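Local coordinates for Glyco_hydro_cc domain-containing protein (Cryptococcus neoformans, PDB 6UBC) that probably binds beta-1,3-glucan oligosaccharides, as a member of glycoside hydrolase family GH128, subgroup VII, at residues 225-230 with 256-261; 353-358 with 398-403. One frame throughout, in Å; residues are numbered along the deposited sequence.

Both contacts belong to the (beta/alpha)8 barrel of a GH128 protein, and both segments of interaction 1 precede both segments of interaction 2 in the chain. In interaction 1, the loop 225-230 that leaves strand 221-223 meets the last turn of helix 250-260, the helix that follows strand 237-241. Interaction 2 joins two outer helices, 348-362 and 386-402, with strand 366-375 between them in sequence. The centres lie 29 Å apart on opposite sides of the middle of the chain, and the nearest atoms remain about 14 Å apart. One contact thus fastens a loop to an early helix, while the other pairs helices from the later part of the barrel.

Interaction 1. Residues 225-230 with 256-261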
ATOM      1  N   TRP A 225       0.775   8.965   0.740  1.00 22.25           N
ATOM      2  CA  TRP A 225       2.234   8.845   0.974  1.00 21.71           C
ATOM      3  C   TRP A 225       2.730   9.914   1.943  1.00 22.73           C
ATOM      4  O   TRP A 225       3.884   9.796   2.355  1.00 24.01           O
ATOM      5  CB  TRP A 225       3.034   8.865  -0.323  1.00 22.35           C
ATOM      6  CG  TRP A 225       2.696   7.734  -1.245  1.00 22.47           C
ATOM      7  CD1 TRP A 225       3.086   6.455  -1.107  1.00 23.98           C
ATOM      8  CD2 TRP A 225       1.860   7.773  -2.416  1.00 23.01           C
ATOM      9  NE1 TRP A 225       2.608   5.672  -2.122  1.00 23.11           N
ATOM     10  CE2 TRP A 225       1.832   6.452  -2.931  1.00 23.06           C
ATOM     11  CE3 TRP A 225       1.173   8.779  -3.091  1.00 23.89           C
ATOM     12  CZ2 TRP A 225       1.128   6.116  -4.062  1.00 22.88           C
ATOM     13  CZ3 TRP A 225       0.484   8.450  -4.247  1.00 23.92           C
ATOM     14  CH2 TRP A 225       0.447   7.126  -4.711  1.00 24.30           C
ATOM     15  N   ASN A 226       1.886  10.865   2.341  1.00 21.89           N
ATOM     16  CA  ASN A 226       2.282  11.884   3.357  1.00 24.34           C
ATOM     17  C   ASN A 226       2.097  11.317   4.779  1.00 25.48           C
ATOM     18  O   ASN A 226       1.370  10.274   4.998  1.00 25.02           O
ATOM     19  CB  ASN A 226       1.497  13.183   3.160  1.00 25.45           C
ATOM     20  CG  ASN A 226       1.783  13.815   1.824  1.00 27.33           C
ATOM     21  OD1 ASN A 226       2.949  13.832   1.414  1.00 25.62           O
ATOM     22  ND2 ASN A 226       0.743  14.273   1.124  1.00 26.44           N
ATOM     23  N   ALA A 227       2.638  12.024   5.771  1.00 26.22           N
ATOM     24  CA  ALA A 227       2.498  11.623   7.184  1.00 25.40           C
ATOM     25  C   ALA A 227       1.017  11.484   7.530  1.00 26.89           C
ATOM     26  O   ALA A 227       0.627  10.456   8.190  1.00 27.08           O
ATOM     27  CB  ALA A 227       3.244  12.619   8.093  1.00 27.57           C
ATOM     28  N   THR A 228       0.216  12.452   7.092  1.00 27.22           N
ATOM     29  CA  THR A 228      -1.249  12.479   7.223  1.00 27.73           C
ATOM     30  C   THR A 228      -1.817  12.791   5.856  1.00 27.67           C
ATOM     31  O   THR A 228      -1.330  13.722   5.238  1.00 26.71           O
ATOM     32  CB  THR A 228      -1.684  13.522   8.271  1.00 30.86           C
ATOM     33  OG1 THR A 228      -1.001  13.286   9.514  1.00 34.60           O
ATOM     34  CG2 THR A 228      -3.181  13.508   8.461  1.00 33.78           C
ATOM     35  N   PRO A 229      -2.863  12.112   5.350  1.00 27.62           N
ATOM     36  CA  PRO A 229      -3.399  12.503   4.056  1.00 28.18           C
ATOM     37  C   PRO A 229      -3.916  13.935   4.095  1.00 29.24           C
ATOM     38  O   PRO A 229      -4.594  14.267   5.047  1.00 29.43           O
ATOM     39  CB  PRO A 229      -4.504  11.478   3.815  1.00 29.70           C
ATOM     40  CG  PRO A 229      -4.022  10.277   4.603  1.00 30.42           C
ATOM     41  CD  PRO A 229      -3.500  10.892   5.887  1.00 29.33           C
ATOM     42  N   SER A 230      -3.697  14.675   3.009  1.00 28.55           N
ATOM     43  CA  SER A 230      -4.152  16.071   2.884  1.00 28.01           C
ATOM     44  C   SER A 230      -5.635  16.071   2.529  1.00 29.18           C
ATOM     45  O   SER A 230      -6.341  17.045   2.849  1.00 29.67           O
ATOM     46  CB  SER A 230      -3.328  16.805   1.863  1.00 29.70           C
ATOM     47  OG  SER A 230      -3.379  16.130   0.626  1.00 29.90           O
ATOM     48  N   LEU A 256       9.137  12.972   6.873  1.00 26.85           N
ATOM     49  CA  LEU A 256       9.692  12.438   8.154  1.00 30.35           C
ATOM     50  C   LEU A 256       9.409  13.476   9.246  1.00 31.73           C
ATOM     51  O   LEU A 256       8.897  13.161  10.322  1.00 29.18           O
ATOM     52  CB  LEU A 256      11.189  12.195   7.974  1.00 30.50           C
ATOM     53  CG  LEU A 256      11.919  11.835   9.273  1.00 33.20           C
ATOM     54  CD1 LEU A 256      11.421  10.510   9.831  1.00 31.18           C
ATOM     55  CD2 LEU A 256      13.405  11.802   9.032  1.00 34.44           C
ATOM     56  N   SER A 257       9.623  14.742   8.917  1.00 36.21           N
ATOM     57  CA  SER A 257       9.453  15.809   9.912  1.00 36.26           C
ATOM     58  C   SER A 257       7.979  15.903  10.320  1.00 35.81           C
ATOM     59  O   SER A 257       7.668  15.948  11.559  1.00 34.11           O
ATOM     60  CB  SER A 257      10.091  17.074   9.370  1.00 37.77           C
ATOM     61  OG  SER A 257       9.671  18.103  10.196  1.00 45.04           O
ATOM     62  N   ALA A 258       7.040  15.740   9.382  1.00 34.54           N
ATOM     63  CA  ALA A 258       5.597  15.774   9.718  1.00 33.80           C
ATOM     64  C   ALA A 258       5.257  14.556  10.607  1.00 32.42           C
ATOM     65  O   ALA A 258       4.362  14.649  11.498  1.00 30.06           O
ATOM     66  CB  ALA A 258       4.755  15.836   8.452  1.00 33.82           C
ATOM     67  N   PHE A 259       5.835  13.408  10.272  1.00 30.91           N
ATOM     68  CA  PHE A 259       5.533  12.158  11.006  1.00 30.23           C
ATOM     69  C   PHE A 259       5.981  12.323  12.464  1.00 30.64           C
ATOM     70  O   PHE A 259       5.274  11.961  13.347  1.00 31.05           O
ATOM     71  CB  PHE A 259       6.226  10.954  10.364  1.00 29.96           C
ATOM     72  CG  PHE A 259       5.634   9.665  10.879  1.00 30.36           C
ATOM     73  CD1 PHE A 259       4.507   9.117  10.284  1.00 29.67           C
ATOM     74  CD2 PHE A 259       6.123   9.067  12.030  1.00 29.91           C
ATOM     75  CE1 PHE A 259       3.889   7.994  10.795  1.00 27.82           C
ATOM     76  CE2 PHE A 259       5.536   7.899  12.493  1.00 28.31           C
ATOM     77  CZ  PHE A 259       4.406   7.385  11.891  1.00 27.61           C
ATOM     78  N   LYS A 260       7.173  12.823  12.658  1.00 33.94           N
ATOM     79  CA  LYS A 260       7.708  13.049  14.028  1.00 37.25           C
ATOM     80  C   LYS A 260       6.834  14.073  14.775  1.00 39.89           C
ATOM     81  O   LYS A 260       6.781  13.914  15.990  1.00 42.37           O
ATOM     82  CB  LYS A 260       9.170  13.460  13.966  1.00 40.58           C
ATOM     83  CG  LYS A 260      10.101  12.429  13.384  1.00 43.37           C
ATOM     84  CD  LYS A 260      11.534  12.771  13.581  1.00 49.98           C
ATOM     85  CE  LYS A 260      12.214  11.798  14.532  1.00 58.50           C
ATOM     86  NZ  LYS A 260      13.172  12.479  15.444  1.00 64.24           N
ATOM     87  N   ALA A 261       6.086  14.992  14.128  1.00 37.46           N
ATOM     88  CA  ALA A 261       5.238  15.991  14.835  1.00 37.86           C
ATOM     89  C   ALA A 261       3.842  15.447  15.133  1.00 39.24           C
ATOM     90  O   ALA A 261       3.026  16.211  15.643  1.00 38.60           O
ATOM     91  CB  ALA A 261       5.145  17.292  14.054  1.00 40.80           C
TER
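Ala227 CB presses against the end of helix 250-260, lying over the peptide between Ala258 and Phe259. It meets Ala258 CB at 3.6 Å and the backbone nitrogen of Phe259, atom N, at 3.5 Å from this same CB. Phe259 CB follows at 4.1 Å from Ala227 CB, so one methyl is shared by two successive residues of the helix. A side chain this short brings the chains very close: Ala227 CA and Phe259 CA are just 4.9 Å apart. In the barrel, this is where the loop running from strand 221-223 to strand 237-241 packs against the helix that the second of those strands leads into. Phe259 holds its CG anti to the backbone N (chi1 -165°), which carries the ring past the alanine, with CD1 4.3 Å from Ala227 CB. The touching side chains are apolar, but polar bonds help to place the loop: Asn226 OD1 accepts from Arg255 NE on the same helix, and Ala227 O is bonded to Asn240 ND2, while the Ala227 backbone also pairs with Met241. At the helix end, Ala261 N makes two weak bonds, to Ser257 O and to Ala258 O, each 3.2 Å from that nitrogen.

Interaction 2. Residues 353-358 with 398-403; sequences TDIDYY and ALFESD
Asp403 OD2 takes a salt bridge from Arg405 NH2 and, on the other helix, touches two branches of Ile355: CD1 lies 3.8 Å and CG2 3.9 Å from this carboxylate oxygen. The contact packs together two outer helices of a (beta/alpha)8 barrel, 348-362 and 386-402, close to the end of the latter, where Asp403 is the first residue to leave helical geometry. The backbones stay well separated, with 9.4 Å between Ile355 CA and Asp403 CA, and the two side chains bridge that gap from opposite sides. Ile355 CG1 stands beside the backbone N and the chain then runs on extended (chi2 169°), which pushes CD1 in among three residues of the facing helix end. There Leu399 runs alongside it the other way, its CD2 3.9 Å from Ile355 CD1. Arg405 ties the same surface together by charge, since its NH1 forms a salt bridge with Asp356 OD1. That probably eases the like charges of the two aspartates, whose closest oxygens, Asp356 OD1 and Asp403 OD2, are 6.1 Å apart. The Phe400 ring presents its edge to the isoleucine: Ile355 CD1 lies near the ring plane, 4.2 Å from Phe400 CE1.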
ATOM      1  N   THR A 353       1.230 -15.559  -6.859  1.00 24.99           N
ATOM      2  CA  THR A 353       2.626 -15.770  -6.461  1.00 27.22           C
ATOM      3  C   THR A 353       3.007 -14.797  -5.333  1.00 26.25           C
ATOM      4  O   THR A 353       3.613 -15.194  -4.339  1.00 26.18           O
ATOM      5  CB  THR A 353       3.523 -15.600  -7.683  1.00 28.89           C
ATOM      6  OG1 THR A 353       3.184 -16.625  -8.603  1.00 35.92           O
ATOM      7  CG2 THR A 353       4.987 -15.668  -7.341  1.00 32.23           C
ATOM      8  N   ASP A 354       2.677 -13.520  -5.486  1.00 24.70           N
ATOM      9  CA  ASP A 354       3.062 -12.513  -4.457  1.00 22.73           C
ATOM     10  C   ASP A 354       2.366 -12.824  -3.130  1.00 23.27           C
ATOM     11  O   ASP A 354       3.043 -12.817  -2.069  1.00 24.20           O
ATOM     12  CB  ASP A 354       2.746 -11.083  -4.896  1.00 22.49           C
ATOM     13  CG  ASP A 354       3.623 -10.487  -5.994  1.00 24.12           C
ATOM     14  OD1 ASP A 354       4.684 -11.081  -6.351  1.00 23.59           O
ATOM     15  OD2 ASP A 354       3.242  -9.395  -6.490  1.00 24.85           O
ATOM     16  N   ILE A 355       1.039 -13.042  -3.174  1.00 23.53           N
ATOM     17  CA  ILE A 355       0.261 -13.245  -1.925  1.00 24.25           C
ATOM     18  C   ILE A 355       0.747 -14.525  -1.249  1.00 25.13           C
ATOM     19  O   ILE A 355       1.041 -14.521  -0.030  1.00 23.88           O
ATOM     20  CB  ILE A 355      -1.243 -13.252  -2.167  1.00 24.61           C
ATOM     21  CG1 ILE A 355      -1.737 -11.949  -2.775  1.00 24.29           C
ATOM     22  CG2 ILE A 355      -1.922 -13.596  -0.845  1.00 24.37           C
ATOM     23  CD1 ILE A 355      -3.128 -12.088  -3.242  1.00 25.82           C
ATOM     24  N   ASP A 356       0.937 -15.575  -2.041  1.00 26.40           N
ATOM     25  CA  ASP A 356       1.469 -16.851  -1.495  1.00 26.14           C
ATOM     26  C   ASP A 356       2.809 -16.619  -0.808  1.00 26.09           C
ATOM     27  O   ASP A 356       3.033 -17.139   0.318  1.00 27.39           O
ATOM     28  CB  ASP A 356       1.604 -17.918  -2.568  1.00 26.20           C
ATOM     29  CG  ASP A 356       0.312 -18.479  -3.114  1.00 28.88           C
ATOM     30  OD1 ASP A 356      -0.750 -18.222  -2.569  1.00 29.32           O
ATOM     31  OD2 ASP A 356       0.400 -19.155  -4.097  1.00 31.36           O
ATOM     32  N   TYR A 357       3.765 -15.947  -1.464  1.00 27.10           N
ATOM     33  CA  TYR A 357       5.109 -15.797  -0.895  1.00 25.08           C
ATOM     34  C   TYR A 357       4.990 -15.131   0.481  1.00 25.56           C
ATOM     35  O   TYR A 357       5.596 -15.613   1.508  1.00 25.69           O
ATOM     36  CB  TYR A 357       6.063 -15.052  -1.833  1.00 26.86           C
ATOM     37  CG  TYR A 357       7.351 -14.767  -1.120  1.00 26.27           C
ATOM     38  CD1 TYR A 357       8.289 -15.754  -0.891  1.00 27.06           C
ATOM     39  CD2 TYR A 357       7.549 -13.554  -0.485  1.00 26.38           C
ATOM     40  CE1 TYR A 357       9.417 -15.525  -0.131  1.00 27.50           C
ATOM     41  CE2 TYR A 357       8.662 -13.325   0.298  1.00 27.05           C
ATOM     42  CZ  TYR A 357       9.616 -14.316   0.472  1.00 28.70           C
ATOM     43  OH  TYR A 357      10.696 -14.093   1.274  1.00 29.65           O
ATOM     44  N   TYR A 358       4.266 -14.012   0.549  1.00 24.74           N
ATOM     45  CA  TYR A 358       4.230 -13.188   1.768  1.00 23.54           C
ATOM     46  C   TYR A 358       3.415 -13.864   2.869  1.00 24.69           C
ATOM     47  O   TYR A 358       3.823 -13.690   4.062  1.00 24.43           O
ATOM     48  CB  TYR A 358       3.815 -11.748   1.464  1.00 24.15           C
ATOM     49  CG  TYR A 358       4.960 -11.005   0.818  1.00 21.40           C
ATOM     50  CD1 TYR A 358       6.037 -10.562   1.574  1.00 24.68           C
ATOM     51  CD2 TYR A 358       5.032 -10.837  -0.546  1.00 24.30           C
ATOM     52  CE1 TYR A 358       7.104  -9.883   1.011  1.00 23.87           C
ATOM     53  CE2 TYR A 358       6.077 -10.140  -1.144  1.00 24.76           C
ATOM     54  CZ  TYR A 358       7.120  -9.660  -0.365  1.00 25.02           C
ATOM     55  OH  TYR A 358       8.183  -9.006  -0.923  1.00 23.45           O
ATOM     56  N   ALA A 398     -11.922  -8.934  -7.869  1.00 27.96           N
ATOM     57  CA  ALA A 398     -12.592 -10.209  -7.527  1.00 29.12           C
ATOM     58  C   ALA A 398     -11.702 -11.150  -6.713  1.00 30.34           C
ATOM     59  O   ALA A 398     -12.193 -11.691  -5.674  1.00 30.83           O
ATOM     60  CB  ALA A 398     -13.097 -10.868  -8.765  1.00 33.12           C
ATOM     61  N   LEU A 399     -10.450 -11.323  -7.116  1.00 28.00           N
ATOM     62  CA  LEU A 399      -9.470 -12.125  -6.388  1.00 28.27           C
ATOM     63  C   LEU A 399      -9.324 -11.572  -4.978  1.00 26.76           C
ATOM     64  O   LEU A 399      -9.360 -12.361  -4.021  1.00 26.94           O
ATOM     65  CB  LEU A 399      -8.129 -12.073  -7.122  1.00 28.57           C
ATOM     66  CG  LEU A 399      -7.071 -13.046  -6.631  1.00 30.31           C
ATOM     67  CD1 LEU A 399      -6.033 -13.256  -7.704  1.00 31.32           C
ATOM     68  CD2 LEU A 399      -6.351 -12.542  -5.384  1.00 31.53           C
ATOM     69  N   PHE A 400      -9.020 -10.286  -4.819  1.00 26.88           N
ATOM     70  CA  PHE A 400      -8.739  -9.723  -3.488  1.00 25.48           C
ATOM     71  C   PHE A 400      -9.981  -9.896  -2.585  1.00 26.18           C
ATOM     72  O   PHE A 400      -9.813 -10.289  -1.430  1.00 26.96           O
ATOM     73  CB  PHE A 400      -8.359  -8.247  -3.564  1.00 24.12           C
ATOM     74  CG  PHE A 400      -7.014  -7.939  -4.153  1.00 25.85           C
ATOM     75  CD1 PHE A 400      -5.946  -8.811  -4.102  1.00 23.63           C
ATOM     76  CD2 PHE A 400      -6.821  -6.740  -4.806  1.00 25.52           C
ATOM     77  CE1 PHE A 400      -4.696  -8.442  -4.579  1.00 24.85           C
ATOM     78  CE2 PHE A 400      -5.592  -6.392  -5.325  1.00 25.85           C
ATOM     79  CZ  PHE A 400      -4.504  -7.209  -5.170  1.00 24.70           C
ATOM     80  N   GLU A 401     -11.162  -9.587  -3.104  1.00 26.32           N
ATOM     81  CA  GLU A 401     -12.386  -9.681  -2.262  1.00 29.47           C
ATOM     82  C   GLU A 401     -12.540 -11.136  -1.776  1.00 29.15           C
ATOM     83  O   GLU A 401     -12.936 -11.379  -0.621  1.00 29.69           O
ATOM     84  CB  GLU A 401     -13.584  -9.146  -3.047  1.00 28.44           C
ATOM     85  CG  GLU A 401     -13.568  -7.653  -3.206  1.00 28.28           C
ATOM     86  CD  GLU A 401     -13.684  -6.823  -1.932  1.00 30.68           C
ATOM     87  OE1 GLU A 401     -14.044  -7.394  -0.845  1.00 28.67           O
ATOM     88  OE2 GLU A 401     -13.427  -5.576  -2.002  1.00 28.85           O
ATOM     89  N   SER A 402     -12.205 -12.106  -2.605  1.00 29.50           N
ATOM     90  CA  SER A 402     -12.491 -13.523  -2.264  1.00 33.65           C
ATOM     91  C   SER A 402     -11.357 -14.102  -1.405  1.00 32.91           C
ATOM     92  O   SER A 402     -11.520 -15.158  -0.801  1.00 30.43           O
ATOM     93  CB  SER A 402     -12.771 -14.306  -3.507  1.00 36.65           C
ATOM     94  OG  SER A 402     -11.557 -14.504  -4.167  1.00 44.93           O
ATOM     95  N   ASP A 403     -10.229 -13.398  -1.306  1.00 29.25           N
ATOM     96  CA  ASP A 403      -9.029 -13.965  -0.662  1.00 29.63           C
ATOM     97  C   ASP A 403      -9.011 -13.510   0.785  1.00 29.57           C
ATOM     98  O   ASP A 403      -8.669 -12.338   1.083  1.00 27.02           O
ATOM     99  CB  ASP A 403      -7.747 -13.618  -1.413  1.00 31.24           C
ATOM    100  CG  ASP A 403      -6.540 -14.425  -0.964  1.00 33.03           C
ATOM    101  OD1 ASP A 403      -6.527 -14.911   0.202  1.00 32.26           O
ATOM    102  OD2 ASP A 403      -5.594 -14.525  -1.795  1.00 33.42           O
TER